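Local coordinates for protein tRNA (cytosine(72)-C(5))-methyltransferase (Pyrococcus horikoshii, PDB 5ZVE) that methylates the C5 position of cytosine 72 in several tRNAs, using S-adenosyl-L-methionine as the methyl donor, at residues R236-N241 against V250-M255. Residues are numbered along the deposited sequence; the frame is centred on the assembly and turned at random.
Sequences RKMEEN and VKLVQM
Met-238 reaches Leu-252 on an extended side chain: CG lies trans to the backbone N (chi1 178°) and the thioether runs on extended, which carries the terminal methyl from the helix to the strand. Glu-239 starts the other way, with CG trans to its own carbonyl carbon (chi1 -77°), and this swings its methylene toward the same leucine. Leu-252 therefore divides its two methyls between consecutive helix residues. Leu-252 CD1 meets Met-238 CE at 3.9 Å, while Leu-252 CD2 rests against Glu-239 CG at 3.6 Å. Both side chains come in at a slant to the leucine. Glu-239 makes its closest approach through the methylene CG; its carboxylate lies farther from Leu-252, on this exposed side of the contact. Toward the start of the strand, Met-238 CE also approaches Val-250 CG1 loosely, at 4.3 Å, so the methyl touches two strand residues that point to the same face of the sheet. The closest contacts are all carbon on carbon, in a small patch graded from the buried methionine to the solvent side. The helix and strand segments run nearly antiparallel, at 172°, with their axes 10.4 Å apart, as expected for a beta-alpha-beta crossover in a class I methyltransferase domain. Met-238 also packs on Ala-206 and Thr-212 beside the cofactor-binding loop, and Met-255, just past the strand, touches the bound S-adenosyl-L-homocysteine. Helix 232-245 thus lies over a face of the sheet, with Leu-235 and Ile-242 adding to the cover on Leu-252, while strand 250-254 pairs in parallel with strand 225-229 and helix 210-218 borders Met-238 and Val-250.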
ATOM      1  N   ARG A 236     -15.297  -9.119   2.104  1.00 42.44           N
ATOM      2  CA  ARG A 236     -15.998  -9.433   0.862  1.00 42.19           C
ATOM      3  C   ARG A 236     -15.076  -9.254  -0.346  1.00 43.11           C
ATOM      4  O   ARG A 236     -15.079 -10.070  -1.268  1.00 40.73           O
ATOM      5  CB  ARG A 236     -17.243  -8.559   0.714  1.00 41.47           C
ATOM      6  CG  ARG A 236     -18.058  -8.832  -0.537  1.00 53.72           C
ATOM      7  CD  ARG A 236     -19.359  -8.048  -0.512  1.00 53.62           C
ATOM      8  NE  ARG A 236     -20.033  -8.186   0.776  1.00 60.34           N
ATOM      9  CZ  ARG A 236     -21.249  -7.720   1.041  1.00 67.58           C
ATOM     10  NH1 ARG A 236     -21.939  -7.083   0.104  1.00 74.61           N
ATOM     11  NH2 ARG A 236     -21.779  -7.897   2.243  1.00 62.26           N
ATOM     12  N   LYS A 237     -14.302  -8.173  -0.344  1.00 41.40           N
ATOM     13  CA  LYS A 237     -13.310  -7.953  -1.386  1.00 35.70           C
ATOM     14  C   LYS A 237     -12.243  -9.039  -1.338  1.00 38.29           C
ATOM     15  O   LYS A 237     -11.741  -9.481  -2.376  1.00 37.58           O
ATOM     16  CB  LYS A 237     -12.669  -6.571  -1.246  1.00 37.85           C
ATOM     17  CG  LYS A 237     -11.688  -6.243  -2.363  1.00 41.63           C
ATOM     18  CD  LYS A 237     -12.378  -6.292  -3.716  1.00 38.40           C
ATOM     19  CE  LYS A 237     -11.421  -5.959  -4.847  1.00 48.03           C
ATOM     20  NZ  LYS A 237     -12.103  -5.980  -6.173  1.00 51.03           N
ATOM     21  N   MET A 238     -11.905  -9.473  -0.128  1.00 35.36           N
ATOM     22  CA  MET A 238     -10.893 -10.504   0.053  1.00 33.13           C
ATOM     23  C   MET A 238     -11.357 -11.843  -0.510  1.00 35.71           C
ATOM     24  O   MET A 238     -10.559 -12.597  -1.072  1.00 35.12           O
ATOM     25  CB  MET A 238     -10.530 -10.643   1.533  1.00 30.86           C
ATOM     26  CG  MET A 238      -9.517 -11.727   1.820  1.00 31.52           C
ATOM     27  SD  MET A 238      -8.636 -11.463   3.370  1.00 32.24           S
ATOM     28  CE  MET A 238      -7.497 -12.833   3.324  1.00 29.97           C
ATOM     29  N   GLU A 239     -12.648 -12.133  -0.361  1.00 34.82           N
ATOM     30  CA  GLU A 239     -13.234 -13.344  -0.935  1.00 40.97           C
ATOM     31  C   GLU A 239     -13.084 -13.364  -2.455  1.00 33.19           C
ATOM     32  O   GLU A 239     -12.773 -14.400  -3.043  1.00 32.14           O
ATOM     33  CB  GLU A 239     -14.716 -13.461  -0.559  1.00 38.34           C
ATOM     34  CG  GLU A 239     -14.972 -13.923   0.865  1.00 44.19           C
ATOM     35  CD  GLU A 239     -16.430 -13.785   1.278  1.00 47.86           C
ATOM     36  OE1 GLU A 239     -17.243 -13.320   0.453  1.00 51.32           O
ATOM     37  OE2 GLU A 239     -16.763 -14.144   2.427  1.00 61.00           O
ATOM     38  N   GLU A 240     -13.310 -12.215  -3.081  1.00 33.50           N
ATOM     39  CA  GLU A 240     -13.183 -12.092  -4.527  1.00 36.84           C
ATOM     40  C   GLU A 240     -11.730 -12.251  -4.959  1.00 37.32           C
ATOM     41  O   GLU A 240     -11.440 -12.912  -5.956  1.00 38.19           O
ATOM     42  CB  GLU A 240     -13.725 -10.742  -5.003  1.00 35.59           C
ATOM     43  CG  GLU A 240     -15.181 -10.491  -4.640  1.00 36.62           C
ATOM     44  CD  GLU A 240     -15.614  -9.061  -4.911  1.00 46.55           C
ATOM     45  OE1 GLU A 240     -14.965  -8.381  -5.736  1.00 52.73           O
ATOM     46  OE2 GLU A 240     -16.606  -8.616  -4.299  1.00 55.47           O
ATOM     47  N   ASN A 241     -10.825 -11.647  -4.193  1.00 37.64           N
ATOM     48  CA  ASN A 241      -9.396 -11.760  -4.455  1.00 33.43           C
ATOM     49  C   ASN A 241      -8.913 -13.199  -4.367  1.00 37.23           C
ATOM     50  O   ASN A 241      -8.108 -13.642  -5.185  1.00 39.19           O
ATOM     51  CB  ASN A 241      -8.599 -10.889  -3.484  1.00 30.11           C
ATOM     52  CG  ASN A 241      -8.765  -9.406  -3.756  1.00 29.90           C
ATOM     53  OD1 ASN A 241      -9.161  -9.002  -4.850  1.00 31.34           O
ATOM     54  ND2 ASN A 241      -8.451  -8.587  -2.760  1.00 31.71           N
ATOM     55  N   VAL A 250      -6.955 -20.582   2.459  1.00 38.60           N
ATOM     56  CA  VAL A 250      -7.276 -19.573   3.458  1.00 33.71           C
ATOM     57  C   VAL A 250      -8.645 -19.762   4.102  1.00 37.96           C
ATOM     58  O   VAL A 250      -9.639 -20.013   3.417  1.00 38.35           O
ATOM     59  CB  VAL A 250      -7.209 -18.161   2.841  1.00 29.42           C
ATOM     60  CG1 VAL A 250      -7.564 -17.110   3.863  1.00 35.54           C
ATOM     61  CG2 VAL A 250      -5.817 -17.902   2.297  1.00 30.72           C
ATOM     62  N   LYS A 251      -8.679 -19.651   5.428  1.00 36.24           N
ATOM     63  CA  LYS A 251      -9.928 -19.632   6.180  1.00 40.56           C
ATOM     64  C   LYS A 251     -10.202 -18.233   6.724  1.00 37.67           C
ATOM     65  O   LYS A 251      -9.438 -17.713   7.541  1.00 37.43           O
ATOM     66  CB  LYS A 251      -9.891 -20.648   7.323  1.00 38.30           C
ATOM     67  CG  LYS A 251     -11.095 -20.579   8.254  1.00 48.02           C
ATOM     68  CD  LYS A 251     -12.393 -20.890   7.519  1.00 49.39           C
ATOM     69  CE  LYS A 251     -13.519 -21.238   8.485  1.00 41.06           C
ATOM     70  NZ  LYS A 251     -13.615 -20.267   9.607  1.00 55.19           N
ATOM     71  N   LEU A 252     -11.289 -17.630   6.259  1.00 35.85           N
ATOM     72  CA  LEU A 252     -11.675 -16.294   6.698  1.00 38.61           C
ATOM     73  C   LEU A 252     -12.507 -16.327   7.970  1.00 41.96           C
ATOM     74  O   LEU A 252     -13.470 -17.082   8.077  1.00 45.10           O
ATOM     75  CB  LEU A 252     -12.462 -15.572   5.601  1.00 38.21           C
ATOM     76  CG  LEU A 252     -11.715 -14.628   4.658  1.00 40.36           C
ATOM     77  CD1 LEU A 252     -10.485 -15.284   4.116  1.00 34.30           C
ATOM     78  CD2 LEU A 252     -12.622 -14.224   3.518  1.00 30.35           C
ATOM     79  N   VAL A 253     -12.127 -15.498   8.934  1.00 42.56           N
ATOM     80  CA  VAL A 253     -12.935 -15.306  10.128  1.00 38.83           C
ATOM     81  C   VAL A 253     -13.088 -13.806  10.394  1.00 44.05           C
ATOM     82  O   VAL A 253     -12.109 -13.054  10.419  1.00 41.68           O
ATOM     83  CB  VAL A 253     -12.341 -16.045  11.359  1.00 40.96           C
ATOM     84  CG1 VAL A 253     -12.382 -17.549  11.152  1.00 41.93           C
ATOM     85  CG2 VAL A 253     -10.931 -15.591  11.649  1.00 43.12           C
ATOM     86  N   GLN A 254     -14.335 -13.376  10.556  1.00 39.29           N
ATOM     87  CA  GLN A 254     -14.639 -11.993  10.888  1.00 39.91           C
ATOM     88  C   GLN A 254     -14.721 -11.805  12.399  1.00 45.24           C
ATOM     89  O   GLN A 254     -15.495 -12.492  13.068  1.00 48.84           O
ATOM     90  CB  GLN A 254     -15.951 -11.570  10.236  1.00 34.88           C
ATOM     91  CG  GLN A 254     -16.289 -10.117  10.445  1.00 39.47           C
ATOM     92  CD  GLN A 254     -17.627  -9.748   9.856  1.00 49.02           C
ATOM     93  OE1 GLN A 254     -18.289 -10.573   9.225  1.00 54.06           O
ATOM     94  NE2 GLN A 254     -18.035  -8.501  10.051  1.00 49.66           N
ATOM     95  N   MET A 255     -13.953 -10.849  12.917  1.00 40.59           N
ATOM     96  CA  MET A 255     -13.858 -10.622  14.360  1.00 44.77           C
ATOM     97  C   MET A 255     -12.911  -9.480  14.693  1.00 43.02           C
ATOM     98  O   MET A 255     -12.097  -9.074  13.864  1.00 37.48           O
ATOM     99  CB  MET A 255     -13.380 -11.888  15.080  1.00 39.35           C
ATOM    100  CG  MET A 255     -11.879 -12.097  14.997  1.00 39.77           C
ATOM    101  SD  MET A 255     -11.283 -13.531  15.907  1.00 40.12           S
ATOM    102  CE  MET A 255     -11.518 -12.981  17.598  1.00 37.94           C
TER